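Local coordinates for eukaryotic Translation Initiation 4E (Schistosoma mansoni, PDB 3HXI), which binds the 7-methylguanosine cap of mRNA, probably to start translation, and is held here with a cap dinucleotide and a peptide of its inhibitor 4E-BP, at residues S17-Q22 and L33-T38; V96-D101 and R158-D163; V137-D142 and I165-V170. One frame throughout, in Å; residues are numbered along the deposited sequence.

Contact 1 (S17-Q22 and L33-T38); sequences SYYLFQ and LEKVAT. With GTG (7-methyl-guanosine-5'-triphosphate-5'-guanosine), chain C.
The aliphatic chain of Lys35 lies over one face of the Tyr19 ring, with Lys35 CG 4.1 Å from the ring centroid in a CH-pi contact 27° off the normal. The two side chains run alongside each other and point the same way, so Lys35 CE ends 3.4 Å from Tyr19 OH. The Tyr18 ring instead meets a methyl at its edge, Val36 CG2, in the plane of the ring. Phe21 likewise takes a methyl at its edge, Leu33 CD2. At another edge position in its plane lies O3E of the cap dinucleotide, while the cap oxygen O4E approaches Phe21 CE2 obliquely, at 3.5 Å; Phe21 belongs to the cap pocket.

These residues come from a beta hairpin made by strands 11-21 and 33-41, the latter the outermost at its end of the eIF4E sheet. The pairing is antiparallel but interrupted by a classic beta bulge: Val36 and Ala37 both face Tyr18. Val36 N donates to Tyr18 O at 2.8 Å, Ala37 N adds a weak bond to the same oxygen, and Tyr18 N in turn donates to Ala37 O at 2.7 Å.

With its CG anti to the backbone N (chi1 -157°), Tyr18 sends its hydroxyl away from the hairpin, to a hydrogen bond with Trp100. Leu20 CD1, on the same side of the sheet, packs on Val36 CG1 at 3.6 Å, branched apolar chains meeting at about a right angle. Toward the other end, Ser17 OG and Thr38 OG1 share a hydrogen bond of 2.7 Å, and a water links Ser17 OG to Lys35 NZ.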
loop_
_atom_site.group_PDB
_atom_site.type_symbol
_atom_site.label_atom_id
_atom_site.label_comp_id
_atom_site.label_asym_id
_atom_site.label_seq_id
_atom_site.Cartn_x
_atom_site.Cartn_y
_atom_site.Cartn_z
ATOM N N SER A 17 -5.682 -8.161 4.647
ATOM C CA SER A 17 -7.065 -7.908 4.270
ATOM C C SER A 17 -7.154 -6.818 3.203
ATOM O O SER A 17 -6.330 -5.898 3.167
ATOM C CB SER A 17 -7.908 -7.568 5.487
ATOM O OG SER A 17 -7.968 -8.700 6.344
ATOM N N TYR A 18 -8.138 -6.960 2.324
ATOM C CA TYR A 18 -8.264 -6.107 1.154
ATOM C C TYR A 18 -9.591 -5.368 1.238
ATOM O O TYR A 18 -10.658 -5.975 1.457
ATOM C CB TYR A 18 -8.206 -6.971 -0.099
ATOM C CG TYR A 18 -7.779 -6.289 -1.387
ATOM C CD1 TYR A 18 -8.726 -5.896 -2.330
ATOM C CD2 TYR A 18 -6.422 -6.104 -1.697
ATOM C CE1 TYR A 18 -8.342 -5.314 -3.539
ATOM C CE2 TYR A 18 -6.029 -5.506 -2.902
ATOM C CZ TYR A 18 -7.007 -5.128 -3.822
ATOM O OH TYR A 18 -6.658 -4.555 -5.028
ATOM N N TYR A 19 -9.532 -4.057 1.060
ATOM C CA TYR A 19 -10.712 -3.231 1.232
ATOM C C TYR A 19 -10.942 -2.349 0.033
ATOM O O TYR A 19 -9.992 -1.945 -0.644
ATOM C CB TYR A 19 -10.540 -2.293 2.442
ATOM C CG TYR A 19 -10.200 -2.947 3.752
ATOM C CD1 TYR A 19 -11.170 -3.097 4.734
ATOM C CD2 TYR A 19 -8.892 -3.383 4.031
ATOM C CE1 TYR A 19 -10.870 -3.686 5.963
ATOM C CE2 TYR A 19 -8.581 -3.973 5.250
ATOM C CZ TYR A 19 -9.576 -4.128 6.207
ATOM O OH TYR A 19 -9.284 -4.711 7.418
ATOM N N LEU A 20 -12.220 -2.047 -0.208
ATOM C CA LEU A 20 -12.632 -1.023 -1.165
ATOM C C LEU A 20 -13.206 0.156 -0.433
ATOM O O LEU A 20 -14.066 -0.002 0.434
ATOM C CB LEU A 20 -13.722 -1.573 -2.105
ATOM C CG LEU A 20 -13.509 -2.993 -2.634
ATOM C CD1 LEU A 20 -14.689 -3.410 -3.517
ATOM C CD2 LEU A 20 -12.179 -3.134 -3.405
ATOM N N PHE A 21 -12.734 1.347 -0.786
ATOM C CA PHE A 21 -13.337 2.587 -0.316
ATOM C C PHE A 21 -14.310 3.102 -1.376
ATOM O O PHE A 21 -13.903 3.437 -2.476
ATOM C CB PHE A 21 -12.262 3.659 -0.031
ATOM C CG PHE A 21 -12.847 4.980 0.374
ATOM C CD1 PHE A 21 -13.044 5.276 1.715
ATOM C CD2 PHE A 21 -13.255 5.897 -0.586
ATOM C CE1 PHE A 21 -13.622 6.479 2.097
ATOM C CE2 PHE A 21 -13.824 7.108 -0.213
ATOM C CZ PHE A 21 -14.031 7.388 1.136
ATOM N N GLN A 22 -15.592 3.171 -1.050
ATOM C CA GLN A 22 -16.563 3.708 -2.006
ATOM C C GLN A 22 -17.407 4.768 -1.360
ATOM O O GLN A 22 -18.164 4.466 -0.433
ATOM C CB GLN A 22 -17.464 2.591 -2.519
ATOM C CG GLN A 22 -16.751 1.499 -3.312
ATOM C CD GLN A 22 -17.635 0.284 -3.505
ATOM O OE1 GLN A 22 -17.959 -0.407 -2.549
ATOM N NE2 GLN A 22 -18.024 0.022 -4.745
ATOM N N LEU A 33 -15.579 2.265 3.815
ATOM C CA LEU A 33 -14.640 1.154 3.668
ATOM C C LEU A 33 -15.354 -0.171 3.823
ATOM O O LEU A 33 -16.205 -0.330 4.717
ATOM C CB LEU A 33 -13.554 1.230 4.732
ATOM C CG LEU A 33 -12.522 2.331 4.571
ATOM C CD1 LEU A 33 -11.776 2.530 5.890
ATOM C CD2 LEU A 33 -11.553 2.028 3.426
ATOM N N GLU A 34 -15.015 -1.137 2.980
ATOM C CA GLU A 34 -15.557 -2.486 3.212
ATOM C C GLU A 34 -14.535 -3.546 2.900
ATOM O O GLU A 34 -13.824 -3.434 1.915
ATOM C CB GLU A 34 -16.864 -2.727 2.442
ATOM C CG GLU A 34 -16.723 -2.902 0.944
ATOM C CD GLU A 34 -18.045 -2.755 0.190
ATOM O OE1 GLU A 34 -19.005 -2.136 0.708
ATOM O OE2 GLU A 34 -18.111 -3.257 -0.944
ATOM N N LYS A 35 -14.471 -4.557 3.761
ATOM C CA LYS A 35 -13.484 -5.620 3.640
ATOM C C LYS A 35 -13.989 -6.655 2.655
ATOM O O LYS A 35 -14.993 -7.321 2.914
ATOM C CB LYS A 35 -13.239 -6.292 4.998
ATOM C CG LYS A 35 -11.925 -7.134 5.041
ATOM C CD LYS A 35 -11.798 -7.979 6.331
ATOM C CE LYS A 35 -11.652 -7.131 7.588
ATOM N NZ LYS A 35 -11.707 -7.991 8.813
ATOM N N VAL A 36 -13.292 -6.808 1.541
ATOM C CA VAL A 36 -13.737 -7.747 0.498
ATOM C C VAL A 36 -12.954 -9.061 0.474
ATOM O O VAL A 36 -13.358 -10.000 -0.209
ATOM C CB VAL A 36 -13.767 -7.086 -0.901
ATOM C CG1 VAL A 36 -14.800 -5.959 -0.937
ATOM C CG2 VAL A 36 -12.371 -6.579 -1.315
ATOM N N ALA A 37 -11.846 -9.131 1.216
ATOM C CA ALA A 37 -11.082 -10.374 1.356
ATOM C C ALA A 37 -10.022 -10.312 2.449
ATOM O O ALA A 37 -9.543 -9.230 2.810
ATOM C CB ALA A 37 -10.464 -10.785 0.020
ATOM N N THR A 38 -9.723 -11.483 3.017
ATOM C CA THR A 38 -8.583 -11.708 3.901
ATOM C C THR A 38 -7.868 -12.931 3.341
ATOM O O THR A 38 -8.502 -13.955 3.082
ATOM C CB THR A 38 -8.992 -11.975 5.379
ATOM O OG1 THR A 38 -9.604 -10.808 5.942
ATOM C CG2 THR A 38 -7.768 -12.334 6.224
HETATM P PA GTG C . -7.895 11.427 0.669
HETATM O O1A GTG C . -8.932 10.650 -0.097
HETATM O O2A GTG C . -6.573 10.810 1.073
HETATM O O3A GTG C . -7.556 12.840 -0.014
HETATM P PB GTG C . -7.925 13.382 -1.463
HETATM O O1B GTG C . -7.481 12.422 -2.539
HETATM O O2B GTG C . -7.424 14.823 -1.488
HETATM O O3B GTG C . -9.527 13.452 -1.353
HETATM N N9A GTG C . -9.624 10.417 5.640
HETATM C C8A GTG C . -8.667 9.845 4.901
HETATM N N7A GTG C . -8.076 8.875 5.634
HETATM C C7X GTG C . -6.969 8.024 5.131
HETATM C C5A GTG C . -8.674 8.856 6.828
HETATM C C6A GTG C . -8.458 8.059 7.959
HETATM O O6A GTG C . -7.585 7.162 8.007
HETATM N N1A GTG C . -9.226 8.295 9.053
HETATM C C2A GTG C . -10.192 9.267 9.020
HETATM N N2A GTG C . -10.971 9.516 10.089
HETATM N N3A GTG C . -10.397 10.029 7.923
HETATM C C4A GTG C . -9.649 9.822 6.826
HETATM O O5D GTG C . -8.590 11.867 2.022
HETATM C C5D GTG C . -9.791 12.630 1.965
HETATM C C4D GTG C . -10.330 12.816 3.365
HETATM O O4D GTG C . -10.745 11.551 3.861
HETATM C C3D GTG C . -9.304 13.322 4.359
HETATM O O3D GTG C . -9.158 14.738 4.279
HETATM C C2D GTG C . -9.900 12.859 5.667
HETATM O O2D GTG C . -10.929 13.770 6.083
HETATM C C1D GTG C . -10.533 11.530 5.272
HETATM P PG GTG C . -10.572 13.744 -2.538
HETATM O O1G GTG C . -10.011 13.484 -3.900
HETATM O O2G GTG C . -11.253 15.070 -2.248
HETATM O O5E GTG C . -11.648 12.596 -2.211
HETATM C C5E GTG C . -11.347 11.230 -2.491
HETATM C C4E GTG C . -12.553 10.365 -2.186
HETATM O O4E GTG C . -12.834 10.444 -0.786
HETATM C C3E GTG C . -13.814 10.836 -2.886
HETATM O O3E GTG C . -14.648 9.680 -3.069
HETATM C C2E GTG C . -14.490 11.751 -1.875
HETATM O O2E GTG C . -15.912 11.840 -2.062
HETATM C C1E GTG C . -14.135 11.029 -0.583
HETATM N N9B GTG C . -14.039 11.840 0.647
HETATM C C8B GTG C . -13.043 12.884 0.603
HETATM N N7B GTG C . -13.167 13.440 1.947
HETATM C C5B GTG C . -14.108 12.718 2.627
HETATM C C6B GTG C . -14.648 12.797 3.996
HETATM O O6B GTG C . -14.190 13.690 4.758
HETATM N N1B GTG C . -15.624 11.914 4.353
HETATM C C2B GTG C . -16.095 10.955 3.483
HETATM N N2B GTG C . -17.059 10.077 3.858
HETATM N N3B GTG C . -15.636 10.829 2.214
HETATM C C4B GTG C . -14.668 11.657 1.772
HETATM O O HOH W 1 -8.928 -8.430 8.820
#

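Contact 2 (V96-D101 and R158-D163); sequences VDFLWD and RLELED
Leu99, Phe98 and Leu159 bury the most surface where helix 96-108 meets the end of helix 145-159. Leu99 touches through a single branch, CD2, and Leu99 CD2 lies 3.7 Å from Leu159 O. The same Leu99 CD2 is 3.9 Å from Leu161 CD2. One methyl thus fills the angle between the last turn of the helix and the chain leaving it, a place suited to a flexible branched residue. The first torsion of Leu99 (chi1 -69°) sets CG beside its own backbone N and anti to the carbonyl carbon, carrying CD2 across to the neighbour. Leu159 answers with CG, 3.9 Å from Leu99 O.

Phe98 brings its ring in edge first, with Leu159 O near the ring plane, 3.9 Å from Phe98 CE2. Phe98 CZ reaches Glu160 CD at 4.0 Å, the two side chains crossing at about a right angle and the ring and carboxylate planes 63° apart. Glu160 is the first residue to leave helical geometry; its positive phi of 55° belongs to a Schellman motif, which turns the chain so that Leu161 swings back toward Leu99. Behind this contact, Leu99 also rests on Leu135 of strand 134-139, and Leu159 on Leu103 of its partner helix.

No hydrogen bond crosses between the segments. Cohesion therefore rests on apolar fit, helped perhaps by the slightly positive ring edge of Phe98 facing Leu159 O, with the Glu160 carboxylate close by.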
loop_
_atom_site.group_PDB
_atom_site.type_symbol
_atom_site.label_atom_id
_atom_site.label_comp_id
_atom_site.label_asym_id
_atom_site.label_seq_id
_atom_site.Cartn_x
_atom_site.Cartn_y
_atom_site.Cartn_z
ATOM N N VAL A 96 -0.764 1.917 -13.921
ATOM C CA VAL A 96 -1.141 1.751 -12.501
ATOM C C VAL A 96 -1.336 0.276 -12.137
ATOM O O VAL A 96 -1.209 -0.099 -10.973
ATOM C CB VAL A 96 -2.360 2.612 -12.063
ATOM C CG1 VAL A 96 -1.984 4.086 -12.019
ATOM C CG2 VAL A 96 -3.600 2.414 -12.966
ATOM N N ASP A 97 -1.665 -0.554 -13.134
ATOM C CA ASP A 97 -1.763 -2.005 -12.907
ATOM C C ASP A 97 -0.407 -2.581 -12.493
ATOM O O ASP A 97 -0.333 -3.348 -11.541
ATOM C CB ASP A 97 -2.245 -2.723 -14.161
ATOM C CG ASP A 97 -3.719 -2.501 -14.449
ATOM O OD1 ASP A 97 -4.461 -2.033 -13.559
ATOM O OD2 ASP A 97 -4.136 -2.820 -15.586
ATOM N N PHE A 98 0.653 -2.203 -13.225
ATOM C CA PHE A 98 2.050 -2.578 -12.913
ATOM C C PHE A 98 2.448 -2.050 -11.529
ATOM O O PHE A 98 2.960 -2.808 -10.686
ATOM C CB PHE A 98 3.002 -2.043 -14.008
ATOM C CG PHE A 98 4.463 -2.254 -13.712
ATOM C CD1 PHE A 98 5.074 -3.488 -13.991
ATOM C CD2 PHE A 98 5.228 -1.230 -13.152
ATOM C CE1 PHE A 98 6.435 -3.691 -13.703
ATOM C CE2 PHE A 98 6.587 -1.411 -12.866
ATOM C CZ PHE A 98 7.196 -2.641 -13.138
ATOM N N LEU A 99 2.216 -0.762 -11.291
ATOM C CA LEU A 99 2.586 -0.150 -10.001
ATOM C C LEU A 99 1.942 -0.885 -8.825
ATOM O O LEU A 99 2.614 -1.218 -7.850
ATOM C CB LEU A 99 2.166 1.328 -9.934
ATOM C CG LEU A 99 2.920 2.318 -10.830
ATOM C CD1 LEU A 99 2.363 3.727 -10.633
ATOM C CD2 LEU A 99 4.437 2.298 -10.549
ATOM N N TRP A 100 0.643 -1.120 -8.928
ATOM C CA TRP A 100 -0.101 -1.799 -7.850
ATOM C C TRP A 100 0.354 -3.229 -7.673
ATOM O O TRP A 100 0.637 -3.648 -6.559
ATOM C CB TRP A 100 -1.592 -1.755 -8.130
ATOM C CG TRP A 100 -2.497 -2.125 -6.985
ATOM C CD1 TRP A 100 -3.499 -3.043 -7.026
ATOM C CD2 TRP A 100 -2.508 -1.572 -5.651
ATOM N NE1 TRP A 100 -4.148 -3.101 -5.798
ATOM C CE2 TRP A 100 -3.553 -2.214 -4.941
ATOM C CE3 TRP A 100 -1.739 -0.609 -4.988
ATOM C CZ2 TRP A 100 -3.851 -1.921 -3.587
ATOM C CZ3 TRP A 100 -2.031 -0.314 -3.633
ATOM C CH2 TRP A 100 -3.083 -0.976 -2.955
ATOM N N ASP A 101 0.439 -3.986 -8.768
ATOM C CA ASP A 101 0.904 -5.377 -8.673
ATOM C C ASP A 101 2.329 -5.504 -8.113
ATOM O O ASP A 101 2.576 -6.358 -7.286
ATOM C CB ASP A 101 0.835 -6.088 -10.024
ATOM C CG ASP A 101 -0.595 -6.331 -10.500
ATOM O OD1 ASP A 101 -1.557 -6.147 -9.708
ATOM O OD2 ASP A 101 -0.747 -6.720 -11.695
ATOM N N ARG A 158 11.523 -1.254 -6.897
ATOM C CA ARG A 158 10.581 -2.255 -7.371
ATOM C C ARG A 158 9.535 -1.654 -8.300
ATOM O O ARG A 158 9.099 -2.306 -9.252
ATOM C CB ARG A 158 9.916 -3.000 -6.204
ATOM C CG ARG A 158 10.848 -3.914 -5.425
ATOM C CD ARG A 158 11.267 -5.170 -6.200
ATOM N NE ARG A 158 12.097 -6.011 -5.331
ATOM C CZ ARG A 158 13.408 -5.845 -5.109
ATOM N NH1 ARG A 158 14.101 -4.874 -5.705
ATOM N NH2 ARG A 158 14.036 -6.660 -4.274
ATOM N N LEU A 159 9.155 -0.405 -8.035
ATOM C CA LEU A 159 8.162 0.282 -8.862
ATOM C C LEU A 159 8.773 1.045 -10.033
ATOM O O LEU A 159 8.047 1.593 -10.861
ATOM C CB LEU A 159 7.261 1.158 -8.010
ATOM C CG LEU A 159 6.093 0.458 -7.306
ATOM C CD1 LEU A 159 6.528 -0.741 -6.423
ATOM C CD2 LEU A 159 5.337 1.473 -6.474
ATOM N N GLU A 160 10.113 1.036 -10.107
ATOM C CA GLU A 160 10.866 1.688 -11.184
ATOM C C GLU A 160 10.468 3.168 -11.270
ATOM O O GLU A 160 10.193 3.705 -12.349
ATOM C CB GLU A 160 10.674 0.955 -12.528
ATOM C CG GLU A 160 10.946 -0.560 -12.445
ATOM C CD GLU A 160 10.935 -1.270 -13.797
ATOM O OE1 GLU A 160 10.594 -0.648 -14.821
ATOM O OE2 GLU A 160 11.284 -2.470 -13.835
ATOM N N LEU A 161 10.436 3.809 -10.103
ATOM C CA LEU A 161 10.009 5.196 -9.982
ATOM C C LEU A 161 11.138 6.173 -10.240
ATOM O O LEU A 161 12.272 5.967 -9.813
ATOM C CB LEU A 161 9.445 5.477 -8.592
ATOM C CG LEU A 161 8.289 4.632 -8.077
ATOM C CD1 LEU A 161 7.887 5.115 -6.683
ATOM C CD2 LEU A 161 7.072 4.672 -9.014
ATOM N N GLU A 162 10.793 7.262 -10.912
ATOM C CA GLU A 162 11.768 8.284 -11.236
ATOM C C GLU A 162 11.577 9.537 -10.393
ATOM O O GLU A 162 12.545 10.083 -9.862
ATOM C CB GLU A 162 11.736 8.562 -12.741
ATOM C CG GLU A 162 12.583 7.531 -13.499
ATOM C CD GLU A 162 12.366 7.549 -14.988
ATOM O OE1 GLU A 162 12.436 8.643 -15.589
ATOM O OE2 GLU A 162 12.131 6.463 -15.563
ATOM N N ASP A 163 10.329 9.962 -10.244
ATOM C CA ASP A 163 10.007 11.159 -9.495
ATOM C C ASP A 163 10.189 10.936 -8.001
ATOM O O ASP A 163 10.102 9.795 -7.512
ATOM C CB ASP A 163 8.575 11.602 -9.778
ATOM C CG ASP A 163 8.386 12.072 -11.194
ATOM O OD1 ASP A 163 9.365 12.047 -11.951
ATOM O OD2 ASP A 163 7.275 12.487 -11.538
#

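Contact 3 (V137-D142 and I165-V170); sequences VWLTSD and IYFQPV. With GTG (7-methyl-guanosine-5'-triphosphate-5'-guanosine), chain C.
Phe167 and Leu139 are brought together by their first torsions: Phe167 carries its ring anti to the backbone N (chi1 -174°), while in Leu139 CG stands opposite the carbonyl carbon (chi1 -65°). Both CB atoms point toward the other segment, and these torsions then carry Leu139 CD1 to within 3.8 Å of Phe167 CE1, approaching the ring obliquely. A flat, rigid ring suits this place because the chain beyond Leu139 bends round its rim. Ser141 O lies near the ring plane, 3.4 Å from Phe167 CZ, and Asp142 CA follows at the same rim, 3.7 Å from Phe167 CE2. Ser141 O is buried and has no hydrogen-bond partner in the model; the weakly positive C-H edge of the ring may offer it partial compensation.

Asp142 takes part through its CB, which touches Phe167 CE2 and, at 4.0 Å, Pro169 CB. Asp142 and Pro169 cross at about a right angle. Pro169 stands at the N-cap position just before helix 170-175; with no N-H and a fixed phi it suits the end of a strand.

Trp138 leaves the backbone on the opposite side of strand 134-139 from Leu139, and its indole lines the cap pocket. Trp138 CZ2 meets the methyl carbon C7X of the cap guanine edge-on at 3.8 Å, in the indole plane, and the Trp138 ring also meets Trp75.

Strand 84-89 runs between strands 134-139 and 166-169 in the sheet, and its Trp86 packs edge-to-face with Phe167. Helix 145-159 covers this side, Ile148 touching both Leu139 and Phe167.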
loop_
_atom_site.group_PDB
_atom_site.type_symbol
_atom_site.label_atom_id
_atom_site.label_comp_id
_atom_site.label_asym_id
_atom_site.label_seq_id
_atom_site.Cartn_x
_atom_site.Cartn_y
_atom_site.Cartn_z
ATOM N N VAL A 137 2.360 3.694 0.790
ATOM C CA VAL A 137 2.626 2.601 1.709
ATOM C C VAL A 137 2.660 3.207 3.103
ATOM O O VAL A 137 3.436 4.123 3.368
ATOM C CB VAL A 137 3.959 1.916 1.427
ATOM C CG1 VAL A 137 4.323 0.953 2.575
ATOM C CG2 VAL A 137 3.919 1.203 0.090
ATOM N N TRP A 138 1.825 2.670 3.982
ATOM C CA TRP A 138 1.696 3.146 5.353
ATOM C C TRP A 138 2.627 2.344 6.254
ATOM O O TRP A 138 2.661 1.105 6.163
ATOM C CB TRP A 138 0.253 2.915 5.793
ATOM C CG TRP A 138 -0.748 3.894 5.218
ATOM C CD1 TRP A 138 -0.717 4.516 3.989
ATOM C CD2 TRP A 138 -1.942 4.336 5.863
ATOM N NE1 TRP A 138 -1.837 5.317 3.841
ATOM C CE2 TRP A 138 -2.593 5.232 4.983
ATOM C CE3 TRP A 138 -2.533 4.050 7.108
ATOM C CZ2 TRP A 138 -3.800 5.868 5.317
ATOM C CZ3 TRP A 138 -3.720 4.679 7.439
ATOM C CH2 TRP A 138 -4.358 5.566 6.534
ATOM N N LEU A 139 3.361 3.068 7.101
ATOM C CA LEU A 139 4.397 2.543 7.988
ATOM C C LEU A 139 3.999 2.828 9.426
ATOM O O LEU A 139 3.288 3.796 9.694
ATOM C CB LEU A 139 5.734 3.240 7.705
ATOM C CG LEU A 139 6.394 3.019 6.337
ATOM C CD1 LEU A 139 7.869 3.424 6.384
ATOM C CD2 LEU A 139 6.307 1.553 5.932
ATOM N N THR A 140 4.472 2.012 10.359
ATOM C CA THR A 140 3.986 2.111 11.742
ATOM C C THR A 140 4.585 3.259 12.575
ATOM O O THR A 140 3.983 3.674 13.576
ATOM C CB THR A 140 4.147 0.772 12.484
ATOM O OG1 THR A 140 3.377 0.798 13.692
ATOM C CG2 THR A 140 5.603 0.513 12.804
ATOM N N SER A 141 5.770 3.728 12.190
ATOM C CA SER A 141 6.405 4.870 12.854
ATOM C C SER A 141 6.627 6.025 11.881
ATOM O O SER A 141 6.455 5.860 10.673
ATOM C CB SER A 141 7.738 4.453 13.473
ATOM O OG SER A 141 8.745 4.444 12.477
ATOM N N ASP A 142 7.016 7.187 12.410
ATOM C CA ASP A 142 7.363 8.340 11.560
ATOM C C ASP A 142 8.782 8.815 11.819
ATOM O O ASP A 142 9.216 9.824 11.271
ATOM C CB ASP A 142 6.363 9.496 11.749
ATOM C CG ASP A 142 6.377 10.075 13.174
ATOM O OD1 ASP A 142 5.345 10.624 13.604
ATOM O OD2 ASP A 142 7.409 9.959 13.866
ATOM N N ILE A 165 9.637 10.608 -4.182
ATOM C CA ILE A 165 8.585 10.138 -3.268
ATOM C C ILE A 165 8.726 10.800 -1.891
ATOM O O ILE A 165 9.831 11.124 -1.480
ATOM C CB ILE A 165 8.545 8.596 -3.152
ATOM C CG1 ILE A 165 9.851 8.008 -2.585
ATOM C CG2 ILE A 165 8.200 7.964 -4.512
ATOM C CD1 ILE A 165 9.724 6.521 -2.197
ATOM N N TYR A 166 7.603 10.945 -1.191
ATOM C CA TYR A 166 7.483 11.786 0.001
ATOM C C TYR A 166 6.986 10.997 1.203
ATOM O O TYR A 166 5.989 10.266 1.107
ATOM C CB TYR A 166 6.507 12.936 -0.272
ATOM C CG TYR A 166 6.902 13.780 -1.478
ATOM C CD1 TYR A 166 7.897 14.768 -1.374
ATOM C CD2 TYR A 166 6.299 13.568 -2.728
ATOM C CE1 TYR A 166 8.266 15.540 -2.487
ATOM C CE2 TYR A 166 6.663 14.332 -3.842
ATOM C CZ TYR A 166 7.645 15.306 -3.713
ATOM O OH TYR A 166 7.986 16.045 -4.816
ATOM N N PHE A 167 7.675 11.136 2.340
ATOM C CA PHE A 167 7.207 10.492 3.577
ATOM C C PHE A 167 6.477 11.494 4.480
ATOM O O PHE A 167 7.074 12.459 4.972
ATOM C CB PHE A 167 8.345 9.813 4.359
ATOM C CG PHE A 167 7.853 9.026 5.542
ATOM C CD1 PHE A 167 7.313 7.755 5.357
ATOM C CD2 PHE A 167 7.878 9.560 6.812
ATOM C CE1 PHE A 167 6.803 7.019 6.433
ATOM C CE2 PHE A 167 7.387 8.825 7.895
ATOM C CZ PHE A 167 6.836 7.551 7.691
ATOM N N GLN A 168 5.191 11.230 4.694
ATOM C CA GLN A 168 4.279 12.158 5.364
ATOM C C GLN A 168 3.715 11.489 6.596
ATOM O O GLN A 168 2.957 10.522 6.488
ATOM C CB GLN A 168 3.134 12.571 4.426
ATOM C CG GLN A 168 3.629 13.097 3.120
ATOM C CD GLN A 168 2.525 13.349 2.121
ATOM O OE1 GLN A 168 1.418 12.790 2.223
ATOM N NE2 GLN A 168 2.815 14.210 1.144
ATOM N N PRO A 169 4.092 12.000 7.782
ATOM C CA PRO A 169 3.537 11.500 9.014
ATOM C C PRO A 169 2.036 11.705 9.020
ATOM O O PRO A 169 1.526 12.622 8.350
ATOM C CB PRO A 169 4.200 12.385 10.085
ATOM C CG PRO A 169 5.461 12.862 9.448
ATOM C CD PRO A 169 5.043 13.097 8.017
ATOM N N VAL A 170 1.339 10.843 9.753
ATOM C CA VAL A 170 -0.117 10.937 9.924
ATOM C C VAL A 170 -0.574 12.348 10.337
ATOM O O VAL A 170 -1.550 12.871 9.819
ATOM C CB VAL A 170 -0.645 9.848 10.911
ATOM C CG1 VAL A 170 -2.110 10.075 11.225
ATOM C CG2 VAL A 170 -0.467 8.459 10.298
HETATM P PA GTG C . -7.895 11.427 0.669
HETATM O O1A GTG C . -8.932 10.650 -0.097
HETATM O O2A GTG C . -6.573 10.810 1.073
HETATM O O3A GTG C . -7.556 12.840 -0.014
HETATM P PB GTG C . -7.925 13.382 -1.463
HETATM O O1B GTG C . -7.481 12.422 -2.539
HETATM O O2B GTG C . -7.424 14.823 -1.488
HETATM O O3B GTG C . -9.527 13.452 -1.353
HETATM N N9A GTG C . -9.624 10.417 5.640
HETATM C C8A GTG C . -8.667 9.845 4.901
HETATM N N7A GTG C . -8.076 8.875 5.634
HETATM C C7X GTG C . -6.969 8.024 5.131
HETATM C C5A GTG C . -8.674 8.856 6.828
HETATM C C6A GTG C . -8.458 8.059 7.959
HETATM O O6A GTG C . -7.585 7.162 8.007
HETATM N N1A GTG C . -9.226 8.295 9.053
HETATM C C2A GTG C . -10.192 9.267 9.020
HETATM N N2A GTG C . -10.971 9.516 10.089
HETATM N N3A GTG C . -10.397 10.029 7.923
HETATM C C4A GTG C . -9.649 9.822 6.826
HETATM O O5D GTG C . -8.590 11.867 2.022
HETATM C C5D GTG C . -9.791 12.630 1.965
HETATM C C4D GTG C . -10.330 12.816 3.365
HETATM O O4D GTG C . -10.745 11.551 3.861
HETATM C C3D GTG C . -9.304 13.322 4.359
HETATM O O3D GTG C . -9.158 14.738 4.279
HETATM C C2D GTG C . -9.900 12.859 5.667
HETATM O O2D GTG C . -10.929 13.770 6.083
HETATM C C1D GTG C . -10.533 11.530 5.272
HETATM P PG GTG C . -10.572 13.744 -2.538
HETATM O O1G GTG C . -10.011 13.484 -3.900
HETATM O O2G GTG C . -11.253 15.070 -2.248
HETATM O O5E GTG C . -11.648 12.596 -2.211
HETATM C C5E GTG C . -11.347 11.230 -2.491
HETATM C C4E GTG C . -12.553 10.365 -2.186
HETATM O O4E GTG C . -12.834 10.444 -0.786
HETATM C C3E GTG C . -13.814 10.836 -2.886
HETATM O O3E GTG C . -14.648 9.680 -3.069
HETATM C C2E GTG C . -14.490 11.751 -1.875
HETATM O O2E GTG C . -15.912 11.840 -2.062
HETATM C C1E GTG C . -14.135 11.029 -0.583
HETATM N N9B GTG C . -14.039 11.840 0.647
HETATM C C8B GTG C . -13.043 12.884 0.603
HETATM N N7B GTG C . -13.167 13.440 1.947
HETATM C C5B GTG C . -14.108 12.718 2.627
HETATM C C6B GTG C . -14.648 12.797 3.996
HETATM O O6B GTG C . -14.190 13.690 4.758
HETATM N N1B GTG C . -15.624 11.914 4.353
HETATM C C2B GTG C . -16.095 10.955 3.483
HETATM N N2B GTG C . -17.059 10.077 3.858
HETATM N N3B GTG C . -15.636 10.829 2.214
HETATM C C4B GTG C . -14.668 11.657 1.772
#

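In the fold
Along the chain contact 1 closes before the others open, whereas contacts 2 and 3 interleave: helix 145-159 follows strand 134-139 and leads on to strand 166-169. Contacts 1 and 3 belong to one antiparallel sheet, with centres about 21 Å apart on opposite sides of the chain's centre, and both touch the cap dinucleotide, at Phe21 and Trp138. Contact 2 joins two helices packed against that sheet, its centre about 22 Å from that of contact 1 and 18 Å from that of contact 3. The Tyr18-Trp100 bond ties contacts 1 and 2, and Asp101, on the helix segment of contact 2, forms a salt bridge with the bound peptide, so cap and inhibitor sites share one framework.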